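Botulinum neurotoxin type G (Clostridium botulinum, PDB 3MPP) is a clostridial neurotoxin whose receptor-binding domain attaches the toxin to the cell surface, so that its protease light chain can be delivered into the host cytosol. Local coordinates at residues Gly38-Ile50 with Phe184-Ile198. The protein carries 4 engineered substitutions. Sequence-based numbering, arbitrary orientation. Where two conformers were deposited one is given.
Sequences GQFKLNNSENSNI and FKLINCTDTTKFVWI
Phe40 and Phe184 meet in an offset edge-to-face pair: the rim of Phe40 is directed at the face of Phe184, with planes at 86° and centroids 5.7 Å apart. Ile198 lies alongside Phe40, its CB over one ring face 4.0 Å from the centroid, while Ile50 CD1 covers the opposite face over its centre, so the ring is sandwiched. Leu42 joins this apolar layer, its CB 3.6 Å from Leu186 CD1. On the other face of the strand pair Lys41 is fully extended, CG opposite its backbone N (chi1 -175°). That course lays CB over the centre of the Trp197 six-membered ring (3.5 Å) and brings NZ above the Phe195 face in a cation-pi contact, 12° off the normal; NZ also forms a salt bridge with Glu427. Further along, Asn44 ND2 spends both hydrogens on carbonyls, Cys189 O (3.0 Å) and Asp191 O (2.8 Å). Both acceptors lie near its amide plane, which fixes the amide's rotation, although each carbonyl is approached from above its own plane. Antiparallel bonding pairs strand 39-43 with 195-204, and Ile50 with Phe184 in strand 181-187. The segments thereby link two facing sheets of the jelly-roll-like N-RBD, with strand 30-33 flanking 39-43 and strand 90-98 flanking 181-187.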
loop_
_atom_site.group_PDB
_atom_site.type_symbol
_atom_site.label_atom_id
_atom_site.label_comp_id
_atom_site.label_asym_id
_atom_site.label_seq_id
_atom_site.Cartn_x
_atom_site.Cartn_y
_atom_site.Cartn_z
ATOM N N GLY A 38 11.403 10.365 3.517
ATOM C CA GLY A 38 10.855 9.253 4.267
ATOM C C GLY A 38 9.336 9.461 4.202
ATOM O O GLY A 38 8.784 9.560 3.113
ATOM N N GLN A 39 8.652 9.539 5.342
ATOM C CA GLN A 39 7.195 9.720 5.333
ATOM C C GLN A 39 6.749 10.730 6.370
ATOM O O GLN A 39 7.345 10.804 7.432
ATOM C CB GLN A 39 6.484 8.393 5.612
ATOM C CG GLN A 39 6.945 7.232 4.731
ATOM C CD GLN A 39 6.229 5.924 5.092
ATOM O OE1 GLN A 39 5.482 5.852 6.083
ATOM N NE2 GLN A 39 6.452 4.890 4.291
ATOM N N PHE A 40 5.698 11.502 6.079
ATOM C CA PHE A 40 5.126 12.365 7.115
ATOM C C PHE A 40 3.609 12.292 7.238
ATOM O O PHE A 40 2.902 12.046 6.268
ATOM C CB PHE A 40 5.604 13.838 7.020
ATOM C CG PHE A 40 5.115 14.579 5.810
ATOM C CD1 PHE A 40 3.878 15.212 5.816
ATOM C CD2 PHE A 40 5.918 14.695 4.682
ATOM C CE1 PHE A 40 3.433 15.924 4.711
ATOM C CE2 PHE A 40 5.477 15.398 3.564
ATOM C CZ PHE A 40 4.228 16.025 3.583
ATOM N N LYS A 41 3.136 12.528 8.455
ATOM C CA LYS A 41 1.725 12.439 8.787
ATOM C C LYS A 41 1.201 13.818 9.197
ATOM O O LYS A 41 1.720 14.444 10.125
ATOM C CB LYS A 41 1.551 11.452 9.943
ATOM C CG LYS A 41 0.112 11.144 10.360
ATOM C CD LYS A 41 0.182 10.225 11.600
ATOM C CE LYS A 41 -1.155 9.839 12.171
ATOM N NZ LYS A 41 -0.941 8.954 13.365
ATOM N N LEU A 42 0.174 14.280 8.499
ATOM C CA LEU A 42 -0.556 15.491 8.881
ATOM C C LEU A 42 -1.773 15.120 9.714
ATOM O O LEU A 42 -2.618 14.343 9.271
ATOM C CB LEU A 42 -1.010 16.247 7.633
ATOM C CG LEU A 42 0.075 16.670 6.635
ATOM C CD1 LEU A 42 -0.538 17.310 5.406
ATOM C CD2 LEU A 42 1.062 17.625 7.306
ATOM N N ASN A 43 -1.849 15.682 10.918
ATOM C CA ASN A 43 -3.000 15.539 11.806
ATOM C C ASN A 43 -3.911 16.750 11.632
ATOM O O ASN A 43 -3.560 17.697 10.923
ATOM C CB ASN A 43 -2.535 15.450 13.268
ATOM C CG ASN A 43 -1.610 14.256 13.526
ATOM O OD1 ASN A 43 -0.509 14.399 14.075
ATOM N ND2 ASN A 43 -2.052 13.081 13.128
ATOM N N ASN A 44 -5.077 16.731 12.278
ATOM C CA ASN A 44 -6.032 17.812 12.092
ATOM C C ASN A 44 -5.837 18.921 13.118
ATOM O O ASN A 44 -6.624 19.063 14.048
ATOM C CB ASN A 44 -7.480 17.312 12.128
ATOM C CG ASN A 44 -8.456 18.353 11.586
ATOM O OD1 ASN A 44 -8.044 19.443 11.181
ATOM N ND2 ASN A 44 -9.742 18.026 11.578
ATOM N N SER A 45 -4.774 19.694 12.935
ATOM C CA SER A 45 -4.445 20.790 13.837
ATOM C C SER A 45 -3.633 21.844 13.092
ATOM O O SER A 45 -2.887 21.519 12.158
ATOM C CB SER A 45 -3.647 20.264 15.038
ATOM O OG SER A 45 -2.829 21.274 15.611
ATOM N N GLU A 46 -3.758 23.093 13.513
ATOM C CA GLU A 46 -2.985 24.170 12.914
ATOM C C GLU A 46 -1.495 23.949 13.123
ATOM O O GLU A 46 -0.678 24.459 12.364
ATOM C CB GLU A 46 -3.386 25.516 13.524
ATOM C CG GLU A 46 -4.774 25.933 13.135
ATOM C CD GLU A 46 -5.120 27.325 13.628
ATOM O OE1 GLU A 46 -4.326 27.914 14.401
ATOM O OE2 GLU A 46 -6.195 27.814 13.238
ATOM N N ASN A 47 -1.135 23.195 14.157
ATOM C CA ASN A 47 0.283 22.946 14.422
ATOM C C ASN A 47 0.850 21.756 13.679
ATOM O O ASN A 47 2.049 21.445 13.770
ATOM C CB ASN A 47 0.543 22.861 15.916
ATOM C CG ASN A 47 0.526 24.234 16.564
ATOM O OD1 ASN A 47 1.304 25.114 16.183
ATOM N ND2 ASN A 47 -0.381 24.439 17.514
ATOM N N SER A 48 -0.018 21.100 12.921
ATOM C CA SER A 48 0.403 19.981 12.094
ATOM C C SER A 48 0.537 20.496 10.671
ATOM O O SER A 48 -0.383 20.368 9.858
ATOM C CB SER A 48 -0.629 18.848 12.134
ATOM O OG SER A 48 -0.084 17.682 11.520
ATOM N N ASN A 49 1.667 21.116 10.374
ATOM C CA ASN A 49 1.828 21.735 9.069
ATOM C C ASN A 49 3.280 21.761 8.619
ATOM O O ASN A 49 4.199 21.701 9.435
ATOM C CB ASN A 49 1.270 23.152 9.086
ATOM C CG ASN A 49 2.174 24.115 9.836
ATOM O OD1 ASN A 49 2.180 24.146 11.066
ATOM N ND2 ASN A 49 2.959 24.888 9.095
ATOM N N ILE A 50 3.466 21.838 7.308
ATOM C CA ILE A 50 4.776 22.031 6.705
ATOM C C ILE A 50 4.606 23.084 5.641
ATOM O O ILE A 50 3.658 23.029 4.852
ATOM C CB ILE A 50 5.276 20.764 6.003
ATOM C CG1 ILE A 50 5.438 19.615 7.002
ATOM C CG2 ILE A 50 6.595 21.035 5.258
ATOM C CD1 ILE A 50 5.765 18.293 6.342
ATOM N N PHE A 184 1.507 22.283 3.378
ATOM C CA PHE A 184 0.991 20.948 3.652
ATOM C C PHE A 184 0.260 21.024 4.976
ATOM O O PHE A 184 0.879 21.258 6.029
ATOM C CB PHE A 184 2.134 19.946 3.717
ATOM C CG PHE A 184 2.908 19.839 2.436
ATOM C CD1 PHE A 184 2.720 18.762 1.587
ATOM C CD2 PHE A 184 3.812 20.824 2.075
ATOM C CE1 PHE A 184 3.432 18.660 0.401
ATOM C CE2 PHE A 184 4.533 20.731 0.885
ATOM C CZ PHE A 184 4.337 19.649 0.049
ATOM N N LYS A 185 -1.060 20.862 4.920
ATOM C CA LYS A 185 -1.904 21.137 6.075
ATOM C C LYS A 185 -3.355 20.805 5.755
ATOM O O LYS A 185 -3.808 21.044 4.647
ATOM C CB LYS A 185 -1.789 22.630 6.415
ATOM C CG LYS A 185 -2.541 23.080 7.633
ATOM C CD LYS A 185 -2.440 24.599 7.774
ATOM C CE LYS A 185 -2.957 25.073 9.124
ATOM N NZ LYS A 185 -2.561 26.485 9.392
ATOM N N LEU A 186 -4.078 20.250 6.723
ATOM C CA LEU A 186 -5.510 20.008 6.560
ATOM C C LEU A 186 -6.285 21.309 6.719
ATOM O O LEU A 186 -6.214 21.939 7.767
ATOM C CB LEU A 186 -6.017 18.993 7.591
ATOM C CG LEU A 186 -5.850 17.494 7.274
ATOM C CD1 LEU A 186 -4.428 17.134 6.847
ATOM C CD2 LEU A 186 -6.281 16.649 8.485
ATOM N N ILE A 187 -7.024 21.706 5.683
ATOM C CA ILE A 187 -7.870 22.900 5.758
ATOM C C ILE A 187 -9.340 22.537 5.608
ATOM O O ILE A 187 -9.719 21.889 4.626
ATOM C CB ILE A 187 -7.532 23.922 4.639
ATOM C CG1 ILE A 187 -6.017 24.147 4.525
ATOM C CG2 ILE A 187 -8.288 25.241 4.867
ATOM C CD1 ILE A 187 -5.369 24.644 5.793
ATOM N N ASN A 188 -10.156 22.980 6.562
ATOM C CA ASN A 188 -11.603 22.739 6.564
ATOM C C ASN A 188 -12.020 21.294 6.886
ATOM O O ASN A 188 -13.145 20.882 6.581
ATOM C CB ASN A 188 -12.233 23.168 5.234
ATOM C CG ASN A 188 -11.914 24.603 4.874
ATOM O OD1 ASN A 188 -11.903 25.488 5.738
ATOM N ND2 ASN A 188 -11.646 24.846 3.585
ATOM N N CYS A 189 -11.133 20.523 7.508
ATOM C CA CYS A 189 -11.502 19.161 7.888
ATOM C C CYS A 189 -12.245 19.174 9.226
ATOM O O CYS A 189 -11.758 19.736 10.203
ATOM C CB CYS A 189 -10.266 18.262 7.968
ATOM S SG CYS A 189 -10.681 16.563 8.402
ATOM N N THR A 190 -13.416 18.548 9.285
ATOM C CA THR A 190 -14.238 18.634 10.491
ATOM C C THR A 190 -14.085 17.444 11.454
ATOM O O THR A 190 -14.624 17.450 12.555
ATOM C CB THR A 190 -15.728 18.838 10.145
ATOM O OG1 THR A 190 -16.176 17.747 9.339
ATOM C CG2 THR A 190 -15.926 20.148 9.382
ATOM N N ASP A 191 -13.333 16.436 11.050
ATOM C CA ASP A 191 -13.109 15.271 11.896
ATOM C C ASP A 191 -11.773 15.456 12.617
ATOM O O ASP A 191 -10.726 15.457 11.976
ATOM C CB ASP A 191 -13.117 14.018 11.004
ATOM C CG ASP A 191 -12.775 12.742 11.759
ATOM O OD1 ASP A 191 -12.462 12.820 12.962
ATOM O OD2 ASP A 191 -12.820 11.659 11.134
ATOM N N THR A 192 -11.800 15.658 13.937
ATOM C CA THR A 192 -10.562 15.976 14.655
ATOM C C THR A 192 -9.594 14.796 14.697
ATOM O O THR A 192 -8.435 14.966 15.042
ATOM C CB THR A 192 -10.807 16.482 16.096
ATOM O OG1 THR A 192 -11.530 15.488 16.838
ATOM C CG2 THR A 192 -11.607 17.805 16.074
ATOM N N THR A 193 -10.075 13.601 14.347
ATOM C CA THR A 193 -9.219 12.423 14.355
ATOM C C THR A 193 -8.551 12.175 13.014
ATOM O O THR A 193 -7.747 11.253 12.897
ATOM C CB THR A 193 -9.989 11.134 14.747
ATOM O OG1 THR A 193 -10.851 10.741 13.668
ATOM C CG2 THR A 193 -10.785 11.357 16.026
ATOM N N LYS A 194 -8.873 12.986 12.008
ATOM C CA LYS A 194 -8.370 12.745 10.650
ATOM C C LYS A 194 -6.857 12.899 10.559
ATOM O O LYS A 194 -6.254 13.739 11.241
ATOM C CB LYS A 194 -9.043 13.678 9.623
ATOM C CG LYS A 194 -8.722 13.330 8.147
ATOM C CD LYS A 194 -9.302 11.956 7.751
ATOM C CE LYS A 194 -10.824 12.020 7.562
ATOM N NZ LYS A 194 -11.438 10.651 7.417
ATOM N N PHE A 195 -6.238 12.074 9.721
ATOM C CA PHE A 195 -4.837 12.265 9.391
ATOM C C PHE A 195 -4.628 11.821 7.959
ATOM O O PHE A 195 -5.484 11.145 7.390
ATOM C CB PHE A 195 -3.919 11.491 10.350
ATOM C CG PHE A 195 -4.135 9.998 10.326
ATOM C CD1 PHE A 195 -3.457 9.200 9.414
ATOM C CD2 PHE A 195 -5.036 9.398 11.202
ATOM C CE1 PHE A 195 -3.664 7.817 9.378
ATOM C CE2 PHE A 195 -5.248 8.030 11.171
ATOM C CZ PHE A 195 -4.555 7.235 10.252
ATOM N N VAL A 196 -3.507 12.235 7.377
ATOM C CA VAL A 196 -3.132 11.834 6.034
ATOM C C VAL A 196 -1.636 11.584 6.038
ATOM O O VAL A 196 -0.886 12.385 6.601
ATOM C CB VAL A 196 -3.412 12.963 4.993
ATOM C CG1 VAL A 196 -3.223 12.427 3.587
ATOM C CG2 VAL A 196 -4.809 13.536 5.164
ATOM N N TRP A 197 -1.196 10.487 5.421
ATOM C CA TRP A 197 0.242 10.228 5.270
ATOM C C TRP A 197 0.669 10.630 3.862
ATOM O O TRP A 197 -0.049 10.374 2.891
ATOM C CB TRP A 197 0.585 8.737 5.503
ATOM C CG TRP A 197 0.663 8.320 6.950
ATOM C CD1 TRP A 197 -0.334 7.755 7.707
ATOM C CD2 TRP A 197 1.812 8.414 7.804
ATOM N NE1 TRP A 197 0.131 7.502 8.986
ATOM C CE2 TRP A 197 1.444 7.889 9.064
ATOM C CE3 TRP A 197 3.121 8.905 7.624
ATOM C CZ2 TRP A 197 2.333 7.851 10.144
ATOM C CZ3 TRP A 197 4.001 8.858 8.686
ATOM C CH2 TRP A 197 3.605 8.332 9.935
ATOM N N ILE A 198 1.850 11.235 3.754
ATOM C CA ILE A 198 2.408 11.637 2.464
ATOM C C ILE A 198 3.881 11.218 2.373
ATOM O O ILE A 198 4.599 11.249 3.372
ATOM C CB ILE A 198 2.299 13.169 2.275
ATOM C CG1 ILE A 198 0.832 13.576 2.103
ATOM C CG2 ILE A 198 3.134 13.629 1.077
ATOM C CD1 ILE A 198 0.579 15.045 2.313
HETATM O O HOH W 1 -2.931 19.892 9.398
HETATM O O HOH W 2 -6.067 14.523 13.731
HETATM O O HOH W 3 -8.814 21.132 9.072
HETATM O O HOH W 4 -4.807 22.354 9.965
#